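PDB 3NRH: uncharacterized protein BF1032 from Bacteroides fragilis, which is of unknown function but folds as a predominantly alpha-helical DUF5063 domain that assembles as two chains. Local coordinates for residues Glu68-Glu73 against Phe126-Gln131; Lys11-Phe16 against Met55-Glu60; Lys44-Leu49 against Asn159-Leu164. All blocks are in the same frame, centred on the assembly; numbering follows the deposited sequence.

Contact 1: Glu68-Glu73 against Phe126-Gln131; sequences ETYVTE and FIFVFQ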
ATOM      1  N   GLU A  68       1.828  15.581  24.720  1.00 19.52           N
ATOM      2  CA  GLU A  68       0.704  14.963  25.419  1.00 25.29           C
ATOM      3  C   GLU A  68       0.351  13.672  24.693  1.00 24.43           C
ATOM      4  O   GLU A  68       0.568  13.552  23.489  1.00 24.91           O
ATOM      5  CB  GLU A  68      -0.523  15.887  25.410  1.00 24.85           C
ATOM      6  CG  GLU A  68      -0.538  16.962  26.488  1.00 39.01           C
ATOM      7  CD  GLU A  68      -1.799  17.812  26.438  1.00 48.46           C
ATOM      8  OE1 GLU A  68      -2.908  17.234  26.389  1.00 43.27           O
ATOM      9  OE2 GLU A  68      -1.685  19.058  26.452  1.00 43.96           O
ATOM     10  N   THR A  69      -0.183  12.707  25.427  1.00 23.50           N
ATOM     11  CA  THR A  69      -0.581  11.437  24.841  1.00 23.21           C
ATOM     12  C   THR A  69      -2.104  11.392  24.841  1.00 24.10           C
ATOM     13  O   THR A  69      -2.748  12.012  25.685  1.00 25.21           O
ATOM     14  CB  THR A  69      -0.030  10.246  25.659  1.00 32.02           C
ATOM     15  OG1 THR A  69       1.402  10.252  25.602  1.00 35.97           O
ATOM     16  CG2 THR A  69      -0.540   8.928  25.102  1.00 34.95           C
ATOM     17  N   TYR A  70      -2.683  10.679  23.885  1.00 14.88           N
ATOM     18  CA  TYR A  70      -4.131  10.579  23.815  1.00 16.23           C
ATOM     19  C   TYR A  70      -4.624   9.180  24.151  1.00 14.97           C
ATOM     20  O   TYR A  70      -5.494   9.004  25.004  1.00 17.91           O
ATOM     21  CB  TYR A  70      -4.642  10.939  22.413  1.00 12.99           C
ATOM     22  CG  TYR A  70      -6.143  10.769  22.277  1.00 14.68           C
ATOM     23  CD1 TYR A  70      -7.016  11.825  22.538  1.00 16.40           C
ATOM     24  CD2 TYR A  70      -6.692   9.538  21.923  1.00 10.94           C
ATOM     25  CE1 TYR A  70      -8.401  11.656  22.450  1.00 15.95           C
ATOM     26  CE2 TYR A  70      -8.071   9.357  21.836  1.00 14.14           C
ATOM     27  CZ  TYR A  70      -8.920  10.417  22.095  1.00 14.69           C
ATOM     28  OH  TYR A  70     -10.286  10.239  21.974  1.00 13.95           O
ATOM     29  N   VAL A  71      -4.063   8.188  23.465  1.00 13.71           N
ATOM     30  CA  VAL A  71      -4.484   6.806  23.638  1.00 16.43           C
ATOM     31  C   VAL A  71      -4.208   6.181  25.002  1.00 17.22           C
ATOM     32  O   VAL A  71      -3.061   6.041  25.422  1.00 24.05           O
ATOM     33  CB  VAL A  71      -3.871   5.908  22.539  1.00 17.30           C
ATOM     34  CG1 VAL A  71      -4.353   4.474  22.702  1.00 14.15           C
ATOM     35  CG2 VAL A  71      -4.263   6.439  21.166  1.00 18.12           C
ATOM     36  N   THR A  72      -5.287   5.805  25.678  1.00 17.44           N
ATOM     37  CA  THR A  72      -5.221   5.162  26.980  1.00 20.55           C
ATOM     38  C   THR A  72      -5.555   3.689  26.754  1.00 23.39           C
ATOM     39  O   THR A  72      -5.956   3.303  25.655  1.00 18.61           O
ATOM     40  CB  THR A  72      -6.261   5.756  27.949  1.00 24.77           C
ATOM     41  OG1 THR A  72      -7.581   5.511  27.444  1.00 21.66           O
ATOM     42  CG2 THR A  72      -6.048   7.256  28.100  1.00 22.22           C
ATOM     43  N   GLU A  73      -5.391   2.864  27.781  1.00 20.65           N
ATOM     44  CA  GLU A  73      -5.699   1.443  27.643  1.00 23.16           C
ATOM     45  C   GLU A  73      -7.166   1.245  27.258  1.00 16.29           C
ATOM     46  O   GLU A  73      -7.494   0.377  26.449  1.00 18.85           O
ATOM     47  CB  GLU A  73      -5.408   0.707  28.955  1.00 23.81           C
ATOM     48  CG  GLU A  73      -5.610  -0.800  28.884  1.00 33.34           C
ATOM     49  CD  GLU A  73      -4.779  -1.453  27.794  1.00 46.18           C
ATOM     50  OE1 GLU A  73      -3.554  -1.218  27.754  1.00 58.94           O
ATOM     51  OE2 GLU A  73      -5.350  -2.206  26.978  1.00 52.60           O
ATOM     52  N   PHE A 126      -0.125  11.272  17.567  1.00 11.43           N
ATOM     53  CA  PHE A 126       0.501  12.309  16.766  1.00 11.20           C
ATOM     54  C   PHE A 126      -0.456  13.441  16.357  1.00 12.39           C
ATOM     55  O   PHE A 126      -0.183  14.611  16.623  1.00 13.33           O
ATOM     56  CB  PHE A 126       1.118  11.697  15.506  1.00 12.70           C
ATOM     57  CG  PHE A 126       1.444  12.708  14.447  1.00 17.11           C
ATOM     58  CD1 PHE A 126       2.368  13.720  14.691  1.00 19.07           C
ATOM     59  CD2 PHE A 126       0.791  12.679  13.219  1.00 15.36           C
ATOM     60  CE1 PHE A 126       2.635  14.693  13.723  1.00 22.10           C
ATOM     61  CE2 PHE A 126       1.049  13.645  12.246  1.00 17.76           C
ATOM     62  CZ  PHE A 126       1.974  14.654  12.502  1.00 21.48           C
ATOM     63  N   ILE A 127      -1.571  13.104  15.715  1.00 10.97           N
ATOM     64  CA  ILE A 127      -2.490  14.148  15.262  1.00 12.83           C
ATOM     65  C   ILE A 127      -3.171  14.924  16.382  1.00 12.69           C
ATOM     66  O   ILE A 127      -3.508  16.099  16.208  1.00  8.21           O
ATOM     67  CB  ILE A 127      -3.563  13.604  14.295  1.00 12.16           C
ATOM     68  CG1 ILE A 127      -4.418  12.542  14.983  1.00 10.41           C
ATOM     69  CG2 ILE A 127      -2.884  13.064  13.036  1.00 16.80           C
ATOM     70  CD1 ILE A 127      -5.582  12.059  14.129  1.00 20.05           C
ATOM     71  N   PHE A 128      -3.372  14.281  17.528  1.00 10.74           N
ATOM     72  CA  PHE A 128      -3.982  14.973  18.660  1.00  9.23           C
ATOM     73  C   PHE A 128      -3.066  16.127  19.066  1.00 12.92           C
ATOM     74  O   PHE A 128      -3.490  17.289  19.144  1.00  9.65           O
ATOM     75  CB  PHE A 128      -4.165  14.025  19.847  1.00  9.76           C
ATOM     76  CG  PHE A 128      -4.620  14.717  21.107  1.00 11.57           C
ATOM     77  CD1 PHE A 128      -5.764  15.510  21.104  1.00 10.02           C
ATOM     78  CD2 PHE A 128      -3.899  14.584  22.291  1.00 17.40           C
ATOM     79  CE1 PHE A 128      -6.184  16.164  22.269  1.00 17.69           C
ATOM     80  CE2 PHE A 128      -4.309  15.230  23.456  1.00 18.53           C
ATOM     81  CZ  PHE A 128      -5.456  16.022  23.442  1.00 15.45           C
ATOM     82  N   VAL A 129      -1.798  15.800  19.299  1.00 10.70           N
ATOM     83  CA  VAL A 129      -0.804  16.787  19.701  1.00 13.88           C
ATOM     84  C   VAL A 129      -0.603  17.853  18.639  1.00 11.82           C
ATOM     85  O   VAL A 129      -0.481  19.034  18.951  1.00 12.96           O
ATOM     86  CB  VAL A 129       0.560  16.114  19.984  1.00 19.71           C
ATOM     87  CG1 VAL A 129       1.619  17.173  20.276  1.00 31.36           C
ATOM     88  CG2 VAL A 129       0.425  15.169  21.157  1.00 24.30           C
ATOM     89  N   PHE A 130      -0.570  17.436  17.379  1.00 11.84           N
ATOM     90  CA  PHE A 130      -0.360  18.379  16.291  1.00 13.56           C
ATOM     91  C   PHE A 130      -1.404  19.484  16.309  1.00 18.83           C
ATOM     92  O   PHE A 130      -1.103  20.642  16.017  1.00 24.49           O
ATOM     93  CB  PHE A 130      -0.415  17.656  14.950  1.00 16.87           C
ATOM     94  CG  PHE A 130       0.373  18.331  13.873  1.00 17.50           C
ATOM     95  CD1 PHE A 130       1.765  18.300  13.891  1.00 21.55           C
ATOM     96  CD2 PHE A 130      -0.270  18.990  12.836  1.00 18.51           C
ATOM     97  CE1 PHE A 130       2.505  18.916  12.884  1.00 19.46           C
ATOM     98  CE2 PHE A 130       0.462  19.613  11.822  1.00 24.15           C
ATOM     99  CZ  PHE A 130       1.849  19.575  11.847  1.00 19.62           C
ATOM    100  N   GLN A 131      -2.633  19.133  16.665  1.00 15.36           N
ATOM    101  CA  GLN A 131      -3.704  20.118  16.697  1.00 17.74           C
ATOM    102  C   GLN A 131      -3.683  21.036  17.917  1.00 16.81           C
ATOM    103  O   GLN A 131      -4.366  22.065  17.928  1.00 19.08           O
ATOM    104  CB  GLN A 131      -5.061  19.419  16.598  1.00 16.27           C
ATOM    105  CG  GLN A 131      -6.230  20.385  16.497  1.00 14.52           C
ATOM    106  CD  GLN A 131      -7.464  19.737  15.917  1.00 12.64           C
ATOM    107  OE1 GLN A 131      -7.976  18.759  16.463  1.00 19.85           O
ATOM    108  NE2 GLN A 131      -7.951  20.279  14.802  1.00 15.81           N
TER
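The ring of Phe128 takes the side chain of Tyr70 over one face, with Tyr70 CD1 standing 4.0 Å above the plane and over its centre. Tyr70 thus presents an edge to the Phe128 face in a T-shaped pair, the centroids 5.4 Å apart and the planes at 62°. At the root of the tyrosine ring, Tyr70 CB packs 3.7 Å from Phe128 CD2. The carboxylate of Glu68 approaches farther out on the phenyl ring: Glu68 OE1 comes within 3.8 Å of Phe128 CE2, obliquely, its plane turned 74° from that of the ring. This is a van der Waals approach, and no hydrogen bond joins the two segments.

CG of Tyr70 lies opposite the main-chain N (chi1 177°), which brings CB and the CD1 edge onto the Phe128 face. The backbones run close as well, with Glu68 CA 6.2 Å from Val129 CA and Tyr70 CA 6.8 Å from Phe128 CA.

Polar bonds to the loop come from the turn of helix 112-131 just before residues 126-131. Asp125 OD1 accepts hydrogen bonds from the backbone N of both Tyr70 and Val71, so one carboxylate oxygen grips two successive peptides of the loop, while Lys124 makes a cation-pi contact with the Tyr70 ring. The other side of the 126-131 helix faces inward, with Phe126 packing on Val17 and Leu142.

At the end of the loop Thr72 is the N-cap of helix 73-87, its OG1 bonded to Ile75 N. The contact is thus a surface one in a predominantly alpha-helical domain, where an irregular connection lies along a helix through a T-shaped aromatic pair and then enters the next helix by a threonine N-cap.

Contact 2: Lys11-Phe16 against Met55-Glu60; sequences KNVIEF and MLPKCE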
ATOM      1  N   LYS A  11       5.140  20.657   3.152  1.00 25.43           N
ATOM      2  CA  LYS A  11       4.000  20.259   2.330  1.00 26.40           C
ATOM      3  C   LYS A  11       3.659  18.781   2.523  1.00 21.53           C
ATOM      4  O   LYS A  11       2.490  18.392   2.492  1.00 15.16           O
ATOM      5  CB  LYS A  11       4.303  20.531   0.853  1.00 27.82           C
ATOM      6  CG  LYS A  11       5.410  19.663   0.265  1.00 28.04           C
ATOM      7  CD  LYS A  11       5.809  20.138  -1.129  1.00 28.58           C
ATOM      8  CE  LYS A  11       6.658  19.106  -1.856  1.00 30.45           C
ATOM      9  NZ  LYS A  11       7.880  18.731  -1.098  1.00 41.32           N
ATOM     10  N   ASN A  12       4.687  17.962   2.715  1.00 22.59           N
ATOM     11  CA  ASN A  12       4.506  16.528   2.910  1.00 24.08           C
ATOM     12  C   ASN A  12       3.923  16.250   4.290  1.00 19.34           C
ATOM     13  O   ASN A  12       3.181  15.283   4.482  1.00 16.68           O
ATOM     14  CB  ASN A  12       5.846  15.809   2.747  1.00 17.38           C
ATOM     15  CG  ASN A  12       6.358  15.847   1.318  1.00 27.77           C
ATOM     16  OD1 ASN A  12       7.557  15.978   1.078  1.00 31.96           O
ATOM     17  ND2 ASN A  12       5.448  15.719   0.361  1.00 20.14           N
ATOM     18  N   VAL A  13       4.262  17.097   5.254  1.00 16.34           N
ATOM     19  CA  VAL A  13       3.739  16.924   6.602  1.00 12.26           C
ATOM     20  C   VAL A  13       2.231  17.175   6.595  1.00 16.08           C
ATOM     21  O   VAL A  13       1.459  16.404   7.170  1.00 13.19           O
ATOM     22  CB  VAL A  13       4.424  17.886   7.592  1.00 18.06           C
ATOM     23  CG1 VAL A  13       3.723  17.833   8.939  1.00 16.90           C
ATOM     24  CG2 VAL A  13       5.885  17.498   7.753  1.00 14.36           C
ATOM     25  N   ILE A  14       1.813  18.250   5.933  1.00 14.11           N
ATOM     26  CA  ILE A  14       0.395  18.599   5.843  1.00 15.96           C
ATOM     27  C   ILE A  14      -0.444  17.474   5.237  1.00 15.64           C
ATOM     28  O   ILE A  14      -1.495  17.117   5.767  1.00 12.22           O
ATOM     29  CB  ILE A  14       0.196  19.876   4.991  1.00 21.81           C
ATOM     30  CG1 ILE A  14       0.994  21.028   5.604  1.00 28.67           C
ATOM     31  CG2 ILE A  14      -1.290  20.226   4.895  1.00 17.59           C
ATOM     32  CD1 ILE A  14       0.653  21.305   7.050  1.00 31.84           C
ATOM     33  N   GLU A  15       0.016  16.918   4.121  1.00 14.35           N
ATOM     34  CA  GLU A  15      -0.721  15.839   3.481  1.00 14.63           C
ATOM     35  C   GLU A  15      -0.767  14.601   4.373  1.00 11.59           C
ATOM     36  O   GLU A  15      -1.751  13.866   4.360  1.00 13.62           O
ATOM     37  CB  GLU A  15      -0.105  15.492   2.127  1.00 18.84           C
ATOM     38  CG  GLU A  15      -0.142  16.647   1.142  1.00 31.50           C
ATOM     39  CD  GLU A  15       0.040  16.196  -0.291  1.00 41.77           C
ATOM     40  OE1 GLU A  15       0.967  15.400  -0.555  1.00 37.04           O
ATOM     41  OE2 GLU A  15      -0.745  16.645  -1.155  1.00 47.25           O
ATOM     42  N   PHE A  16       0.291  14.372   5.145  1.00 10.73           N
ATOM     43  CA  PHE A  16       0.315  13.227   6.054  1.00 12.30           C
ATOM     44  C   PHE A  16      -0.738  13.446   7.145  1.00 10.21           C
ATOM     45  O   PHE A  16      -1.495  12.535   7.483  1.00  9.82           O
ATOM     46  CB  PHE A  16       1.696  13.069   6.697  1.00 11.92           C
ATOM     47  CG  PHE A  16       1.776  11.936   7.685  1.00  8.44           C
ATOM     48  CD1 PHE A  16       1.598  10.617   7.268  1.00 11.22           C
ATOM     49  CD2 PHE A  16       2.004  12.186   9.033  1.00  9.84           C
ATOM     50  CE1 PHE A  16       1.645   9.564   8.189  1.00 15.14           C
ATOM     51  CE2 PHE A  16       2.054  11.143   9.959  1.00 17.11           C
ATOM     52  CZ  PHE A  16       1.873   9.830   9.536  1.00 17.24           C
HETATM   53  N   MSE A  55       6.919   9.679   2.537  1.00 14.21           N
HETATM   54  CA  MSE A  55       7.335  10.940   1.928  1.00 17.40           C
HETATM   55  C   MSE A  55       7.641  12.059   2.912  1.00 19.31           C
HETATM   56  O   MSE A  55       7.981  13.175   2.506  1.00 21.62           O
HETATM   57  CB  MSE A  55       6.266  11.410   0.944  1.00 17.70           C
HETATM   58  CG  MSE A  55       6.113  10.478  -0.244  1.00 24.50           C
HETATM   59 SE   MSE A  55       4.706  11.034  -1.441  1.00 43.48          SE
HETATM   60  CE  MSE A  55       5.633  12.472  -2.350  1.00 39.00           C
ATOM     61  N   LEU A  56       7.528  11.763   4.201  1.00 18.80           N
ATOM     62  CA  LEU A  56       7.797  12.756   5.231  1.00 20.13           C
ATOM     63  C   LEU A  56       9.251  13.196   5.214  1.00 23.72           C
ATOM     64  O   LEU A  56      10.134  12.436   4.821  1.00 17.88           O
ATOM     65  CB  LEU A  56       7.457  12.190   6.610  1.00 14.78           C
ATOM     66  CG  LEU A  56       5.962  12.038   6.905  1.00 10.70           C
ATOM     67  CD1 LEU A  56       5.761  11.352   8.245  1.00 15.39           C
ATOM     68  CD2 LEU A  56       5.308  13.411   6.902  1.00 11.17           C
ATOM     69  N   PRO A  57       9.516  14.448   5.615  1.00 24.46           N
ATOM     70  CA  PRO A  57      10.894  14.945   5.636  1.00 22.86           C
ATOM     71  C   PRO A  57      11.588  14.457   6.904  1.00 26.00           C
ATOM     72  O   PRO A  57      10.936  13.973   7.829  1.00 26.14           O
ATOM     73  CB  PRO A  57      10.708  16.457   5.616  1.00 26.82           C
ATOM     74  CG  PRO A  57       9.464  16.641   6.419  1.00 25.31           C
ATOM     75  CD  PRO A  57       8.560  15.536   5.889  1.00 25.38           C
ATOM     76  N   LYS A  58      12.910  14.578   6.940  1.00 30.21           N
ATOM     77  CA  LYS A  58      13.685  14.151   8.098  1.00 33.48           C
ATOM     78  C   LYS A  58      13.398  15.053   9.296  1.00 27.72           C
ATOM     79  O   LYS A  58      13.503  16.276   9.204  1.00 31.33           O
ATOM     80  CB  LYS A  58      15.178  14.179   7.762  1.00 36.40           C
ATOM     81  CG  LYS A  58      15.583  13.158   6.707  1.00 50.17           C
ATOM     82  CD  LYS A  58      16.980  13.420   6.156  1.00 51.68           C
ATOM     83  CE  LYS A  58      17.007  14.674   5.293  1.00 48.11           C
ATOM     84  NZ  LYS A  58      18.335  14.875   4.648  1.00 52.21           N
ATOM     85  N   CYS A  59      13.033  14.438  10.415  1.00 30.47           N
ATOM     86  CA  CYS A  59      12.722  15.181  11.632  1.00 39.64           C
ATOM     87  C   CYS A  59      13.708  14.864  12.751  1.00 40.15           C
ATOM     88  O   CYS A  59      14.186  13.738  12.874  1.00 45.06           O
ATOM     89  CB  CYS A  59      11.300  14.853  12.096  1.00 39.17           C
ATOM     90  SG  CYS A  59      10.026  15.218  10.872  1.00 48.10           S
ATOM     91  N   GLU A  60      14.008  15.867  13.568  1.00 40.69           N
ATOM     92  CA  GLU A  60      14.933  15.699  14.681  1.00 39.31           C
ATOM     93  C   GLU A  60      14.239  16.018  16.003  1.00 40.46           C
ATOM     94  O   GLU A  60      13.422  16.927  16.078  1.00 37.47           O
ATOM     95  CB  GLU A  60      16.138  16.627  14.511  1.00 43.18           C
ATOM     96  CG  GLU A  60      15.773  18.107  14.473  1.00 50.78           C
ATOM     97  CD  GLU A  60      16.988  19.015  14.459  1.00 56.78           C
ATOM     98  OE1 GLU A  60      17.840  18.865  13.555  1.00 59.68           O
ATOM     99  OE2 GLU A  60      17.090  19.884  15.352  1.00 62.36           O
TER
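The backbone oxygen of Asn12 accepts the hydrogen bond of Phe16 N at 3.1 Å, one helical turn on, and Leu56 CD2 packs against the same oxygen, 3.7 Å from Asn12 O. The same methyl also packs on Phe16, Leu56 CD2 lying 3.6 Å from Phe16 CB. Its twin, Leu56 CD1, lies over one face of the Phe16 ring, 4.0 Å from the centroid and 12° off the normal, a CH-pi contact. Leu56 CB starts out directed away from the helix; with CG beside the backbone N (chi1 -72°) and an extended second torsion, the branch turns back to bring both methyls onto it.

Pro57 extends the apolar patch. Its ring crosses the Val13 side chain at about a right angle, with Pro57 CD 3.8 Å from Val13 CG2. Asn12 sets CB, CG and OD1 against the carbonyl oxygen of Met55. Asn12 OD1 and Met55 O come within 3.2 Å, but both are acceptors and this is no bond; the neighbouring Met55 selenomethionine methyl, CE, lies 4.2 Å from Asn12 ND2.

Hydrogen bonds tie the loop to helix 135-169: Gln146 uses both ends of its amide, giving NE2 to Pro57 O and taking Cys59 N on OE1. A salt bridge from Glu15 to Lys52 ties helix 11-28 to helix 35-54 nearby, and Asp10 OD2 bonds Asn12 N at the helix start.

Structurally, this is the closing of one end of a helical bundle: the chain leaving helix 35-54 folds across the first turns of helix 11-28, packing a leucine and a proline against them.

Contact 3: Lys44-Leu49 against Asn159-Leu164; sequences KILPLL and NTMRAL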
ATOM      1  N   LYS A  44      -7.983   1.319   0.856  1.00 13.94           N
ATOM      2  CA  LYS A  44      -7.685   2.544   0.118  1.00 12.28           C
ATOM      3  C   LYS A  44      -6.930   3.507   1.038  1.00 15.05           C
ATOM      4  O   LYS A  44      -5.962   4.155   0.621  1.00 17.40           O
ATOM      5  CB  LYS A  44      -8.970   3.203  -0.391  1.00 17.33           C
ATOM      6  CG  LYS A  44      -9.685   2.386  -1.458  1.00 22.07           C
ATOM      7  CD  LYS A  44     -11.015   2.997  -1.858  1.00 26.11           C
ATOM      8  CE  LYS A  44     -11.782   2.038  -2.764  1.00 29.55           C
ATOM      9  NZ  LYS A  44     -13.117   2.559  -3.153  1.00 32.41           N
ATOM     10  N   ILE A  45      -7.359   3.591   2.295  1.00 10.51           N
ATOM     11  CA  ILE A  45      -6.703   4.488   3.243  1.00  9.16           C
ATOM     12  C   ILE A  45      -5.287   4.034   3.616  1.00 11.47           C
ATOM     13  O   ILE A  45      -4.365   4.844   3.648  1.00 11.90           O
ATOM     14  CB  ILE A  45      -7.526   4.638   4.550  1.00 11.52           C
ATOM     15  CG1 ILE A  45      -8.889   5.262   4.244  1.00 13.69           C
ATOM     16  CG2 ILE A  45      -6.773   5.520   5.540  1.00 14.07           C
ATOM     17  CD1 ILE A  45      -9.807   5.340   5.443  1.00 20.03           C
ATOM     18  N   LEU A  46      -5.104   2.742   3.879  1.00  8.56           N
ATOM     19  CA  LEU A  46      -3.786   2.251   4.271  1.00 12.79           C
ATOM     20  C   LEU A  46      -2.653   2.531   3.284  1.00  9.86           C
ATOM     21  O   LEU A  46      -1.589   3.003   3.686  1.00  9.99           O
ATOM     22  CB  LEU A  46      -3.841   0.752   4.585  1.00 10.53           C
ATOM     23  CG  LEU A  46      -4.683   0.358   5.807  1.00 12.11           C
ATOM     24  CD1 LEU A  46      -4.590  -1.142   6.009  1.00 15.39           C
ATOM     25  CD2 LEU A  46      -4.194   1.085   7.043  1.00 13.74           C
ATOM     26  N   PRO A  47      -2.852   2.247   1.985  1.00 10.67           N
ATOM     27  CA  PRO A  47      -1.745   2.531   1.065  1.00 14.02           C
ATOM     28  C   PRO A  47      -1.408   4.016   0.981  1.00 15.42           C
ATOM     29  O   PRO A  47      -0.248   4.389   0.796  1.00 11.70           O
ATOM     30  CB  PRO A  47      -2.233   1.950  -0.267  1.00 13.19           C
ATOM     31  CG  PRO A  47      -3.733   2.022  -0.158  1.00 13.21           C
ATOM     32  CD  PRO A  47      -3.986   1.618   1.281  1.00 10.65           C
ATOM     33  N   LEU A  48      -2.419   4.865   1.120  1.00 12.44           N
ATOM     34  CA  LEU A  48      -2.184   6.302   1.066  1.00 10.53           C
ATOM     35  C   LEU A  48      -1.441   6.740   2.326  1.00  9.70           C
ATOM     36  O   LEU A  48      -0.562   7.598   2.270  1.00  9.57           O
ATOM     37  CB  LEU A  48      -3.508   7.061   0.949  1.00  8.53           C
ATOM     38  CG  LEU A  48      -3.380   8.584   0.808  1.00 10.22           C
ATOM     39  CD1 LEU A  48      -2.501   8.941  -0.383  1.00 13.16           C
ATOM     40  CD2 LEU A  48      -4.761   9.183   0.653  1.00 18.23           C
ATOM     41  N   LEU A  49      -1.797   6.147   3.462  1.00  7.95           N
ATOM     42  CA  LEU A  49      -1.149   6.477   4.725  1.00 10.04           C
ATOM     43  C   LEU A  49       0.324   6.068   4.667  1.00 10.79           C
ATOM     44  O   LEU A  49       1.206   6.808   5.114  1.00  9.28           O
ATOM     45  CB  LEU A  49      -1.859   5.768   5.885  1.00  9.79           C
ATOM     46  CG  LEU A  49      -1.343   6.001   7.310  1.00 11.48           C
ATOM     47  CD1 LEU A  49      -1.458   7.472   7.681  1.00 14.16           C
ATOM     48  CD2 LEU A  49      -2.147   5.145   8.286  1.00 11.99           C
ATOM     49  N   ASN A 159       1.430  -5.572   6.719  1.00  7.33           N
ATOM     50  CA  ASN A 159       0.936  -6.902   7.082  1.00 13.24           C
ATOM     51  C   ASN A 159      -0.589  -6.893   7.070  1.00 16.91           C
ATOM     52  O   ASN A 159      -1.226  -7.830   6.586  1.00 13.17           O
ATOM     53  CB  ASN A 159       1.413  -7.317   8.478  1.00 11.93           C
ATOM     54  CG  ASN A 159       2.902  -7.595   8.537  1.00 16.44           C
ATOM     55  OD1 ASN A 159       3.547  -7.824   7.516  1.00 19.21           O
ATOM     56  ND2 ASN A 159       3.453  -7.595   9.746  1.00 15.18           N
ATOM     57  N   THR A 160      -1.171  -5.822   7.600  1.00 14.06           N
ATOM     58  CA  THR A 160      -2.623  -5.693   7.655  1.00 18.14           C
ATOM     59  C   THR A 160      -3.212  -5.555   6.259  1.00 16.15           C
ATOM     60  O   THR A 160      -4.287  -6.082   5.976  1.00 14.14           O
ATOM     61  CB  THR A 160      -3.039  -4.472   8.500  1.00 21.09           C
ATOM     62  OG1 THR A 160      -2.508  -4.611   9.823  1.00 35.32           O
ATOM     63  CG2 THR A 160      -4.555  -4.372   8.584  1.00 30.30           C
HETATM   64  N   MSE A 161      -2.512  -4.836   5.388  1.00 12.01           N
HETATM   65  CA  MSE A 161      -2.971  -4.663   4.017  1.00 14.39           C
HETATM   66  C   MSE A 161      -3.055  -6.016   3.326  1.00 10.58           C
HETATM   67  O   MSE A 161      -4.001  -6.290   2.583  1.00 10.61           O
HETATM   68  CB  MSE A 161      -2.008  -3.775   3.235  1.00 15.29           C
HETATM   69  CG  MSE A 161      -2.379  -2.319   3.217  1.00 24.34           C
HETATM   70 SE   MSE A 161      -1.207  -1.372   2.014  1.00 32.69          SE
HETATM   71  CE  MSE A 161      -2.066  -1.830   0.359  1.00 21.16           C
ATOM     72  N   ARG A 162      -2.053  -6.858   3.569  1.00 11.24           N
ATOM     73  CA  ARG A 162      -2.015  -8.185   2.964  1.00 13.43           C
ATOM     74  C   ARG A 162      -3.188  -9.003   3.482  1.00 13.51           C
ATOM     75  O   ARG A 162      -3.895  -9.657   2.713  1.00 14.02           O
ATOM     76  CB  ARG A 162      -0.713  -8.912   3.313  1.00 17.35           C
ATOM     77  CG  ARG A 162      -0.528 -10.206   2.522  1.00 33.52           C
ATOM     78  CD  ARG A 162       0.251 -11.279   3.282  1.00 45.77           C
ATOM     79  NE  ARG A 162       1.491 -10.787   3.876  1.00 46.46           N
ATOM     80  CZ  ARG A 162       1.589 -10.316   5.117  1.00 56.53           C
ATOM     81  NH1 ARG A 162       0.519 -10.272   5.906  1.00 44.26           N
ATOM     82  NH2 ARG A 162       2.759  -9.889   5.571  1.00 46.52           N
ATOM     83  N   ALA A 163      -3.387  -8.967   4.794  1.00 13.89           N
ATOM     84  CA  ALA A 163      -4.479  -9.706   5.412  1.00 13.77           C
ATOM     85  C   ALA A 163      -5.823  -9.248   4.852  1.00 14.75           C
ATOM     86  O   ALA A 163      -6.630 -10.071   4.416  1.00 15.29           O
ATOM     87  CB  ALA A 163      -4.448  -9.518   6.921  1.00 12.45           C
ATOM     88  N   LEU A 164      -6.059  -7.938   4.859  1.00 11.95           N
ATOM     89  CA  LEU A 164      -7.309  -7.373   4.346  1.00 10.69           C
ATOM     90  C   LEU A 164      -7.502  -7.640   2.860  1.00  9.72           C
ATOM     91  O   LEU A 164      -8.630  -7.834   2.405  1.00 10.88           O
ATOM     92  CB  LEU A 164      -7.360  -5.864   4.611  1.00 10.80           C
ATOM     93  CG  LEU A 164      -7.561  -5.472   6.081  1.00 14.04           C
ATOM     94  CD1 LEU A 164      -7.406  -3.975   6.247  1.00 15.69           C
ATOM     95  CD2 LEU A 164      -8.938  -5.925   6.542  1.00 17.24           C
TER
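Apolar packing carries the contact between Leu46 and Met161, a selenomethionine. Their side chains slide past one another in opposite directions, with Leu46 CB 3.7 Å from Met161 CG. Leu46 CD1 then reaches further into the other helix, to 4.1 Å from Thr160 CG2 and 4.0 Å from Leu164 CD1, so the leucine end rests among three residues of one helical face. Met161 goes on to Pro47: its chain bends at the last torsion (chi3 80°) and brings the methyl against the proline ring at an oblique angle, Met161 CE being 3.8 Å from Pro47 CB. The selenium sits 4.0 Å from Pro47 N, a nitrogen with no hydrogen to give, at a kink in the 44-49 helix.

Hydrogen bonds play no part across the contact and lie within residues 159-164 or nearby. Arg162 NH2 donates to Asn159 OD1 at 2.9 Å, reaching the amide from above its plane, with the oxygen in turn tilted out of the guanidinium plane. The Thr160 hydroxyl bonds Lys156 O, one turn back on its own helix, leaving its methyl for Leu46.

Contacts between subunits form the third kind: Tyr50 of the second subunit packs on Met161, Leu51 of that subunit packs on Leu48, and Arg162 meets Arg162 of the other chain. Both helices therefore also take part in the dimer interface. Within the chain, Phe23 of helix 11-28 also packs on Leu46.

The two segment axes approach to 10.2 Å and run nearly antiparallel, at 155°. With all five touching residues buried, this is an antiparallel helix pair in the core of an alpha-helical bundle, interleaved by leucine and selenomethionine, with Met161 reaching from the pair to the second subunit.

Overall arrangement
The three contacts spread along one helical bundle, their centres 18 to 22 Å apart, with contacts 1 and 3 on opposite sides of the chain's centre. Contact 2 bridges the others: Phe16 of helix 11-28 packs on Phe126 of contact 1 and on Leu49 of contact 3, whereas contacts 1 and 3 stay about 8 Å apart at their nearest atoms. Along the chain, contact 2 is complete by residue 60, ahead of contact 1, both of whose segments lie between those of contact 3. Contacts 1 and 2 use both parts of the connection between helix 35-54 and helix 73-87, while contact 3 pairs helices 35-54 and 135-169, joining distant sequence where the second subunit also packs.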